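Local structure of periplasmic binding protein (Veillonella parvula, 4N01) at residues T42-S47 with G176-V181; R210-D215 with G219-A224; K249-G254 with S312-G317. The protein probably captures a solute in the periplasm and hands it to an ABC importer, as relatives that carry siderophores, haem or cobalamin do. All blocks are in the same frame, centred on the assembly; numbering follows the deposited sequence.

Interaction 1 of 3, residues T42-S47 with G176-V181; sequences TSVTWS and GEIFGV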
loop_
_atom_site.group_PDB
_atom_site.type_symbol
_atom_site.label_atom_id
_atom_site.label_comp_id
_atom_site.label_asym_id
_atom_site.label_seq_id
_atom_site.Cartn_x
_atom_site.Cartn_y
_atom_site.Cartn_z
ATOM N N THR A 42 -14.640 17.035 21.752
ATOM C CA THR A 42 -13.651 17.755 20.962
ATOM C C THR A 42 -13.734 17.364 19.483
ATOM O O THR A 42 -14.335 16.347 19.132
ATOM C CB THR A 42 -12.220 17.523 21.487
ATOM O OG1 THR A 42 -12.258 17.249 22.894
ATOM C CG2 THR A 42 -11.381 18.757 21.250
ATOM N N SER A 43 -13.159 18.193 18.618
ATOM C CA SER A 43 -13.121 17.897 17.197
ATOM C C SER A 43 -11.941 16.988 16.904
ATOM O O SER A 43 -10.970 16.945 17.663
ATOM C CB SER A 43 -12.966 19.184 16.385
ATOM O OG SER A 43 -14.128 19.986 16.458
ATOM N N VAL A 44 -12.032 16.265 15.798
ATOM C CA VAL A 44 -10.901 15.547 15.255
ATOM C C VAL A 44 -10.395 16.436 14.128
ATOM O O VAL A 44 -11.153 16.804 13.231
ATOM C CB VAL A 44 -11.322 14.165 14.735
ATOM C CG1 VAL A 44 -10.148 13.453 14.060
ATOM C CG2 VAL A 44 -11.864 13.330 15.893
ATOM N N THR A 45 -9.130 16.832 14.202
ATOM C CA THR A 45 -8.602 17.826 13.270
ATOM C C THR A 45 -7.369 17.319 12.534
ATOM O O THR A 45 -6.621 16.473 13.040
ATOM C CB THR A 45 -8.247 19.137 13.991
ATOM O OG1 THR A 45 -7.201 18.895 14.941
ATOM C CG2 THR A 45 -9.472 19.707 14.713
ATOM N N TRP A 46 -7.159 17.835 11.327
ATOM C CA TRP A 46 -5.977 17.479 10.546
ATOM C C TRP A 46 -5.776 18.507 9.443
ATOM O O TRP A 46 -6.625 19.377 9.253
ATOM C CB TRP A 46 -6.097 16.060 9.966
ATOM C CG TRP A 46 -7.084 15.905 8.831
ATOM C CD1 TRP A 46 -6.800 15.913 7.488
ATOM C CD2 TRP A 46 -8.499 15.692 8.936
ATOM N NE1 TRP A 46 -7.948 15.728 6.758
ATOM C CE2 TRP A 46 -9.010 15.585 7.625
ATOM C CE3 TRP A 46 -9.394 15.579 10.016
ATOM C CZ2 TRP A 46 -10.362 15.365 7.356
ATOM C CZ3 TRP A 46 -10.746 15.368 9.754
ATOM C CH2 TRP A 46 -11.217 15.270 8.432
ATOM N N SER A 47 -4.653 18.413 8.735
ATOM C CA SER A 47 -4.345 19.318 7.624
ATOM C C SER A 47 -3.878 18.538 6.401
ATOM O O SER A 47 -3.252 17.483 6.530
ATOM C CB SER A 47 -3.221 20.296 8.012
ATOM O OG SER A 47 -3.614 21.138 9.081
ATOM N N GLY A 176 -9.995 5.870 12.228
ATOM C CA GLY A 176 -10.926 5.448 13.261
ATOM C C GLY A 176 -11.480 6.622 14.051
ATOM O O GLY A 176 -12.688 6.703 14.269
ATOM N N GLU A 177 -10.608 7.534 14.484
ATOM C CA GLU A 177 -11.066 8.701 15.237
ATOM C C GLU A 177 -12.023 9.561 14.404
ATOM O O GLU A 177 -13.052 10.015 14.904
ATOM C CB GLU A 177 -9.870 9.527 15.721
ATOM C CG GLU A 177 -9.035 8.809 16.781
ATOM C CD GLU A 177 -7.729 9.518 17.109
ATOM O OE1 GLU A 177 -7.186 10.239 16.235
ATOM O OE2 GLU A 177 -7.229 9.343 18.245
ATOM N N ILE A 178 -11.683 9.785 13.137
ATOM C CA ILE A 178 -12.537 10.590 12.255
ATOM C C ILE A 178 -13.945 10.001 12.170
ATOM O O ILE A 178 -14.950 10.733 12.137
ATOM C CB ILE A 178 -11.932 10.702 10.821
ATOM C CG1 ILE A 178 -10.630 11.514 10.841
ATOM C CG2 ILE A 178 -12.923 11.365 9.864
ATOM C CD1 ILE A 178 -9.834 11.441 9.521
ATOM N N PHE A 179 -14.029 8.674 12.176
ATOM C CA PHE A 179 -15.316 8.015 11.985
ATOM C C PHE A 179 -15.965 7.534 13.273
ATOM O O PHE A 179 -16.939 6.785 13.236
ATOM C CB PHE A 179 -15.180 6.884 10.953
ATOM C CG PHE A 179 -15.184 7.384 9.535
ATOM C CD1 PHE A 179 -16.381 7.466 8.824
ATOM C CD2 PHE A 179 -14.013 7.835 8.935
ATOM C CE1 PHE A 179 -16.399 7.958 7.526
ATOM C CE2 PHE A 179 -14.020 8.332 7.644
ATOM C CZ PHE A 179 -15.221 8.392 6.936
ATOM N N GLY A 180 -15.446 7.988 14.410
ATOM C CA GLY A 180 -16.028 7.638 15.696
ATOM C C GLY A 180 -15.921 6.162 16.048
ATOM O O GLY A 180 -16.733 5.650 16.824
ATOM N N VAL A 181 -14.925 5.477 15.489
ATOM C CA VAL A 181 -14.696 4.068 15.804
ATOM C C VAL A 181 -13.250 3.799 16.229
ATOM O O VAL A 181 -12.639 2.803 15.825
ATOM C CB VAL A 181 -15.097 3.139 14.627
ATOM C CG1 VAL A 181 -16.596 3.232 14.366
ATOM C CG2 VAL A 181 -14.315 3.493 13.360
#
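The carbonyl oxygen of E177 meets V44 across the contact. It accepts the backbone N-H of G180, with E177 O and G180 N 3.2 Å apart. The methyl CG2 of V44 rests against it, 3.7 Å from E177 O. The E177 bond is one half of a Schellman motif that ends helix 165-178. The other half is V181 N to G176 O, at 2.8 Å. G180 is the C-prime residue, and its positive phi lets the chain turn back at once. V181 then stands at the N-cap of the next helix.

No hydrogen bond crosses between 42-47 and 176-181, and the join is apolar. V44 carries its CG1 anti to the backbone N (chi1 175°). This methyl meets I178 CG1 at 3.8 Å, and the two side chains cross at about a right angle. I178 also covers the indole of W46. The CD1 methyl of I178 stands over one face of the six-membered ring, 4.1 Å from its centroid and 13° off the ring normal, which makes a CH-pi contact. It is offset toward the rim, near W46 CE3 and CZ3. I178 CG1 also comes to 4.0 Å from W46 CZ3. One isoleucine thus packs on both residues with its outer branch. The rotation of the indole is set further by its N-H, because NE1 is hydrogen-bonded to I152 O.

This is plain packing at the periphery of the chain. Strand 44-50 pairs with strand 53-59, V44 with V59 and W46 with F57. W46 reaches W153 edge-to-face, and I178 touches V59, F127 and W153. The N-terminal hairpin thus packs against both the end of helix 165-178 and edge strand 151-153 of the five-stranded parallel sheet.

Interaction 2 of 3, residues R210-D215 with G219-A224; sequences RVFIYD and GQPFTA
Strand 209-214 belongs to the parallel sheet of the second alpha/beta lobe, and the chain passes from it into strand 216-217, which pairs antiparallel with strand 221-224 in a separate three-stranded sheet. Strands 210-214 and 221-224 cross at 121° between their N-to-C directions. They do not form a regular ladder. A side-chain hydroxyl does much of the joining. T223 OG1 donates to I213 O over 2.6 Å, in the plane of the carbonyl. The torsion that matters is chi1 of T223, -172°, which turns OG1 away from its own backbone N and onto strand 210-214. A water closes the link. It accepts from I213 N at 2.8 Å and donates to T223 OG1 at 2.7 Å. Both backbone polar groups of I213 are therefore served by the threonine, one directly and one through the water.

Further on, D215 N donates to F222 O at 3.1 Å. The D215 side chain lies alongside F222, the two pointing the same way, and OD2 comes to 3.8 Å from F222 CD2. The carboxylate and ring planes are 72° apart. The other oxygen, OD1, is hydrogen-bonded to Y272 OH.

F212 adds apolar packing. Its CE1 lies 3.3 Å from T223 OG1. P221 CB meets the ring edge in the ring plane, 3.9 Å from F212 CZ. On the other flank, I213 CB faces A224 CB at 4.4 Å.

Around this buried contact, strand 209-214 is bonded to strand 266-270 through F212 and Y266. I213, F222 and A224 all touch W251 of strand 251-253. F212 and P221 pack on helix 256-262, through V259 and W256.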
loop_
_atom_site.group_PDB
_atom_site.type_symbol
_atom_site.label_atom_id
_atom_site.label_comp_id
_atom_site.label_asym_id
_atom_site.label_seq_id
_atom_site.Cartn_x
_atom_site.Cartn_y
_atom_site.Cartn_z
ATOM N N ARG A 210 19.231 -10.236 1.622
ATOM C CA ARG A 210 19.147 -9.073 0.744
ATOM C C ARG A 210 18.143 -9.326 -0.368
ATOM O O ARG A 210 18.139 -10.403 -0.971
ATOM C CB ARG A 210 20.528 -8.744 0.192
ATOM C CG ARG A 210 21.401 -8.123 1.262
ATOM C CD ARG A 210 22.862 -8.313 0.990
ATOM N NE ARG A 210 23.332 -7.603 -0.199
ATOM C CZ ARG A 210 23.598 -6.298 -0.240
ATOM N NH1 ARG A 210 23.410 -5.540 0.836
ATOM N NH2 ARG A 210 24.046 -5.744 -1.361
ATOM N N VAL A 211 17.267 -8.357 -0.614
ATOM C CA VAL A 211 16.177 -8.555 -1.579
ATOM C C VAL A 211 16.104 -7.430 -2.619
ATOM O O VAL A 211 16.561 -6.318 -2.388
ATOM C CB VAL A 211 14.801 -8.733 -0.880
ATOM C CG1 VAL A 211 14.879 -9.851 0.161
ATOM C CG2 VAL A 211 14.330 -7.420 -0.224
ATOM N N PHE A 212 15.537 -7.734 -3.773
ATOM C CA PHE A 212 15.320 -6.740 -4.810
ATOM C C PHE A 212 13.857 -6.823 -5.206
ATOM O O PHE A 212 13.327 -7.911 -5.441
ATOM C CB PHE A 212 16.221 -7.036 -6.015
ATOM C CG PHE A 212 15.907 -6.207 -7.230
ATOM C CD1 PHE A 212 16.194 -4.842 -7.251
ATOM C CD2 PHE A 212 15.349 -6.789 -8.355
ATOM C CE1 PHE A 212 15.905 -4.075 -8.381
ATOM C CE2 PHE A 212 15.065 -6.034 -9.486
ATOM C CZ PHE A 212 15.340 -4.676 -9.498
ATOM N N ILE A 213 13.183 -5.680 -5.242
ATOM C CA ILE A 213 11.784 -5.661 -5.651
ATOM C C ILE A 213 11.674 -5.330 -7.143
ATOM O O ILE A 213 12.126 -4.273 -7.597
ATOM C CB ILE A 213 10.967 -4.636 -4.841
ATOM C CG1 ILE A 213 10.966 -5.024 -3.358
ATOM C CG2 ILE A 213 9.547 -4.595 -5.366
ATOM C CD1 ILE A 213 12.087 -4.418 -2.567
ATOM N N TYR A 214 11.063 -6.234 -7.900
ATOM C CA TYR A 214 10.937 -6.075 -9.342
ATOM C C TYR A 214 9.468 -5.803 -9.652
ATOM O O TYR A 214 8.625 -6.705 -9.582
ATOM C CB TYR A 214 11.440 -7.349 -10.039
ATOM C CG TYR A 214 11.300 -7.409 -11.555
ATOM C CD1 TYR A 214 12.359 -7.063 -12.386
ATOM C CD2 TYR A 214 10.125 -7.852 -12.149
ATOM C CE1 TYR A 214 12.246 -7.141 -13.768
ATOM C CE2 TYR A 214 10.004 -7.932 -13.526
ATOM C CZ TYR A 214 11.066 -7.575 -14.329
ATOM O OH TYR A 214 10.934 -7.663 -15.693
ATOM N N ASP A 215 9.147 -4.550 -9.958
ATOM C CA ASP A 215 7.770 -4.211 -10.294
ATOM C C ASP A 215 7.480 -4.544 -11.742
ATOM O O ASP A 215 6.450 -5.152 -12.072
ATOM C CB ASP A 215 7.507 -2.728 -10.077
ATOM C CG ASP A 215 6.109 -2.329 -10.492
ATOM O OD1 ASP A 215 5.202 -2.352 -9.630
ATOM O OD2 ASP A 215 5.901 -2.004 -11.686
ATOM N N GLY A 219 13.223 -1.846 -20.524
ATOM C CA GLY A 219 14.652 -1.663 -20.689
ATOM C C GLY A 219 15.346 -1.769 -19.340
ATOM O O GLY A 219 16.115 -2.702 -19.094
ATOM N N GLN A 220 15.070 -0.803 -18.467
ATOM C CA GLN A 220 15.572 -0.814 -17.095
ATOM C C GLN A 220 14.500 -1.350 -16.154
ATOM O O GLN A 220 13.310 -1.250 -16.450
ATOM C CB GLN A 220 15.927 0.607 -16.655
ATOM C CG GLN A 220 17.193 1.181 -17.254
ATOM C CD GLN A 220 17.506 2.548 -16.680
ATOM O OE1 GLN A 220 18.446 2.708 -15.902
ATOM N NE2 GLN A 220 16.705 3.540 -17.051
ATOM N N PRO A 221 14.910 -1.914 -15.009
ATOM C CA PRO A 221 13.874 -2.335 -14.055
ATOM C C PRO A 221 13.290 -1.146 -13.288
ATOM O O PRO A 221 13.996 -0.164 -13.033
ATOM C CB PRO A 221 14.636 -3.267 -13.105
ATOM C CG PRO A 221 16.020 -2.746 -13.118
ATOM C CD PRO A 221 16.269 -2.226 -14.521
ATOM N N PHE A 222 12.006 -1.234 -12.953
ATOM C CA PHE A 222 11.335 -0.257 -12.103
ATOM C C PHE A 222 11.249 -0.903 -10.736
ATOM O O PHE A 222 10.769 -2.038 -10.606
ATOM C CB PHE A 222 9.937 0.006 -12.665
ATOM C CG PHE A 222 9.249 1.213 -12.084
ATOM C CD1 PHE A 222 9.653 2.497 -12.429
ATOM C CD2 PHE A 222 8.168 1.060 -11.225
ATOM C CE1 PHE A 222 9.001 3.613 -11.911
ATOM C CE2 PHE A 222 7.513 2.169 -10.696
ATOM C CZ PHE A 222 7.930 3.447 -11.039
ATOM N N THR A 223 11.710 -0.193 -9.711
ATOM C CA THR A 223 11.920 -0.821 -8.413
ATOM C C THR A 223 11.663 0.123 -7.235
ATOM O O THR A 223 11.441 1.319 -7.420
ATOM C CB THR A 223 13.345 -1.377 -8.336
ATOM O OG1 THR A 223 13.507 -2.147 -7.140
ATOM C CG2 THR A 223 14.355 -0.240 -8.348
ATOM N N ALA A 224 11.668 -0.421 -6.019
ATOM C CA ALA A 224 11.437 0.401 -4.834
ATOM C C ALA A 224 12.768 0.813 -4.206
ATOM O O ALA A 224 13.718 0.017 -4.144
ATOM C CB ALA A 224 10.569 -0.351 -3.820
HETATM O O HOH W 1 14.469 -3.219 -4.815
#

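Interaction 3 of 3, residues K249-G254 with S312-G317; sequences KTWAKG and SEITPG
W251 has extended, strand-like backbone angles (phi -141°, psi 141°), while I314 lies on the short, weakly bonded helix around 311-314 and the chain is extended again at T315. W251 belongs to strand 251-253, an outer strand of the three-stranded antiparallel sheet in the second lobe. That sheet lies beside the larger parallel one. In this contact the edge of one indole meets I314 of the short helix and T315, the next residue. It lies only about 7 Å from the centre of the chain.

The far rim of the indole does the touching. The CD1 methyl of I314 comes to W251 CH2 at 4.1 Å, near the ring plane and so at the edge. The methyl CG2 of T315 also lies at this edge, 4.3 Å from W251 CZ2. Neither sits over the indole face. W251 and I314 cross at about a right angle. I314 has CG1 between its backbone N and carbonyl carbon (chi1 54°), and the chain then runs out straight to carry CD1 to the tryptophan. No hydrogen bond links 249-254 with 312-317.

W251 packs on F222 and A224 of the adjacent strand and on T229, and a bound sodium ion lies about 4 Å from its side chain. In 312-317, E313 forms a salt bridge with R326, and G317 N is hydrogen-bonded to N168 OD1. T315 splits its two branches: CG2 goes to the indole edge, while OG1 is hydrogen-bonded to L311 O.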
loop_
_atom_site.group_PDB
_atom_site.type_symbol
_atom_site.label_atom_id
_atom_site.label_comp_id
_atom_site.label_asym_id
_atom_site.label_seq_id
_atom_site.Cartn_x
_atom_site.Cartn_y
_atom_site.Cartn_z
ATOM N N LYS A 249 13.214 8.276 -3.139
ATOM C CA LYS A 249 11.952 8.060 -3.848
ATOM C C LYS A 249 11.369 6.722 -3.453
ATOM O O LYS A 249 12.112 5.791 -3.148
ATOM C CB LYS A 249 12.199 8.056 -5.357
ATOM C CG LYS A 249 12.709 9.377 -5.901
ATOM C CD LYS A 249 13.001 9.281 -7.386
ATOM C CE LYS A 249 13.384 10.645 -7.928
ATOM N NZ LYS A 249 12.480 11.683 -7.361
ATOM N N THR A 250 10.043 6.612 -3.464
ATOM C CA THR A 250 9.431 5.321 -3.200
ATOM C C THR A 250 9.718 4.360 -4.355
ATOM O O THR A 250 10.103 3.219 -4.126
ATOM C CB THR A 250 7.914 5.429 -3.000
ATOM O OG1 THR A 250 7.351 6.217 -4.053
ATOM C CG2 THR A 250 7.591 6.081 -1.666
ATOM N N TRP A 251 9.516 4.835 -5.588
ATOM C CA TRP A 251 9.653 4.010 -6.798
ATOM C C TRP A 251 10.310 4.798 -7.925
ATOM O O TRP A 251 10.001 5.966 -8.120
ATOM C CB TRP A 251 8.274 3.544 -7.300
ATOM C CG TRP A 251 7.505 2.713 -6.303
ATOM C CD1 TRP A 251 6.634 3.169 -5.349
ATOM C CD2 TRP A 251 7.552 1.282 -6.154
ATOM N NE1 TRP A 251 6.135 2.109 -4.621
ATOM C CE2 TRP A 251 6.681 0.941 -5.097
ATOM C CE3 TRP A 251 8.230 0.256 -6.826
ATOM C CZ2 TRP A 251 6.477 -0.385 -4.689
ATOM C CZ3 TRP A 251 8.031 -1.056 -6.419
ATOM C CH2 TRP A 251 7.155 -1.364 -5.361
ATOM N N ALA A 252 11.187 4.147 -8.684
ATOM C CA ALA A 252 11.820 4.789 -9.832
ATOM C C ALA A 252 12.531 3.737 -10.641
ATOM O O ALA A 252 12.639 2.590 -10.222
ATOM C CB ALA A 252 12.826 5.845 -9.381
ATOM N N LYS A 253 13.043 4.141 -11.791
ATOM C CA LYS A 253 13.843 3.241 -12.601
ATOM C C LYS A 253 15.199 3.010 -11.952
ATOM O O LYS A 253 15.802 3.939 -11.424
ATOM C CB LYS A 253 14.031 3.820 -14.007
ATOM C CG LYS A 253 12.892 3.516 -14.971
ATOM C CD LYS A 253 13.406 3.432 -16.411
ATOM C CE LYS A 253 12.317 2.973 -17.378
ATOM N NZ LYS A 253 11.221 3.971 -17.480
ATOM N N GLY A 254 15.668 1.767 -11.985
ATOM C CA GLY A 254 17.006 1.435 -11.518
ATOM C C GLY A 254 17.836 0.976 -12.709
ATOM O O GLY A 254 17.349 0.960 -13.841
ATOM N N SER A 312 -0.518 -4.353 -3.415
ATOM C CA SER A 312 -1.331 -4.000 -2.249
ATOM C C SER A 312 -0.751 -4.531 -0.937
ATOM O O SER A 312 -1.053 -4.007 0.139
ATOM C CB SER A 312 -2.745 -4.534 -2.412
ATOM O OG SER A 312 -2.732 -5.952 -2.408
ATOM N N GLU A 313 0.072 -5.576 -1.035
ATOM C CA GLU A 313 0.654 -6.229 0.132
ATOM C C GLU A 313 1.870 -5.510 0.670
ATOM O O GLU A 313 2.197 -5.638 1.851
ATOM C CB GLU A 313 1.055 -7.671 -0.226
ATOM C CG GLU A 313 -0.140 -8.611 -0.375
ATOM C CD GLU A 313 0.253 -9.996 -0.858
ATOM O OE1 GLU A 313 1.249 -10.122 -1.613
ATOM O OE2 GLU A 313 -0.429 -10.972 -0.475
ATOM N N ILE A 314 2.548 -4.764 -0.196
ATOM C CA ILE A 314 3.795 -4.089 0.195
ATOM C C ILE A 314 3.694 -2.570 0.169
ATOM O O ILE A 314 4.700 -1.868 0.293
ATOM C CB ILE A 314 5.009 -4.544 -0.670
ATOM C CG1 ILE A 314 4.705 -4.376 -2.164
ATOM C CG2 ILE A 314 5.383 -5.976 -0.343
ATOM C CD1 ILE A 314 5.920 -4.588 -3.065
ATOM N N THR A 315 2.472 -2.069 -0.003
ATOM C CA THR A 315 2.196 -0.643 0.074
ATOM C C THR A 315 1.135 -0.432 1.171
ATOM O O THR A 315 0.518 -1.406 1.624
ATOM C CB THR A 315 1.736 -0.093 -1.284
ATOM O OG1 THR A 315 0.608 -0.848 -1.732
ATOM C CG2 THR A 315 2.874 -0.203 -2.301
ATOM N N PRO A 316 0.931 0.820 1.614
ATOM C CA PRO A 316 0.063 1.046 2.778
ATOM C C PRO A 316 -1.345 0.481 2.593
ATOM O O PRO A 316 -1.875 0.515 1.482
ATOM C CB PRO A 316 -0.002 2.569 2.860
ATOM C CG PRO A 316 1.343 3.009 2.349
ATOM C CD PRO A 316 1.643 2.054 1.220
ATOM N N GLY A 317 -1.935 -0.034 3.669
ATOM C CA GLY A 317 -3.255 -0.643 3.602
ATOM C C GLY A 317 -3.492 -1.498 4.829
ATOM O O GLY A 317 -3.068 -1.135 5.927
#

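The three contacts follow one another along the chain, each pair complete in the order 1, 2, 3 before the next begins. Interaction 1 lies on the first lobe. Interactions 1 and 2 sit on opposite sides of the chain's centre, their centres about 38 Å apart. Interactions 2 and 3 are neighbours, with centres about 10 Å apart, and share the small antiparallel sheet. Strands 221-224 and 251-253 pair directly there: P221 O and G254 N are 2.8 Å apart, T223 N and A252 O 3.0 Å. Interaction 3 lies nearest the chain's centre. This layout fits the two-lobed architecture of the family, in which solute is usually held between the lobes.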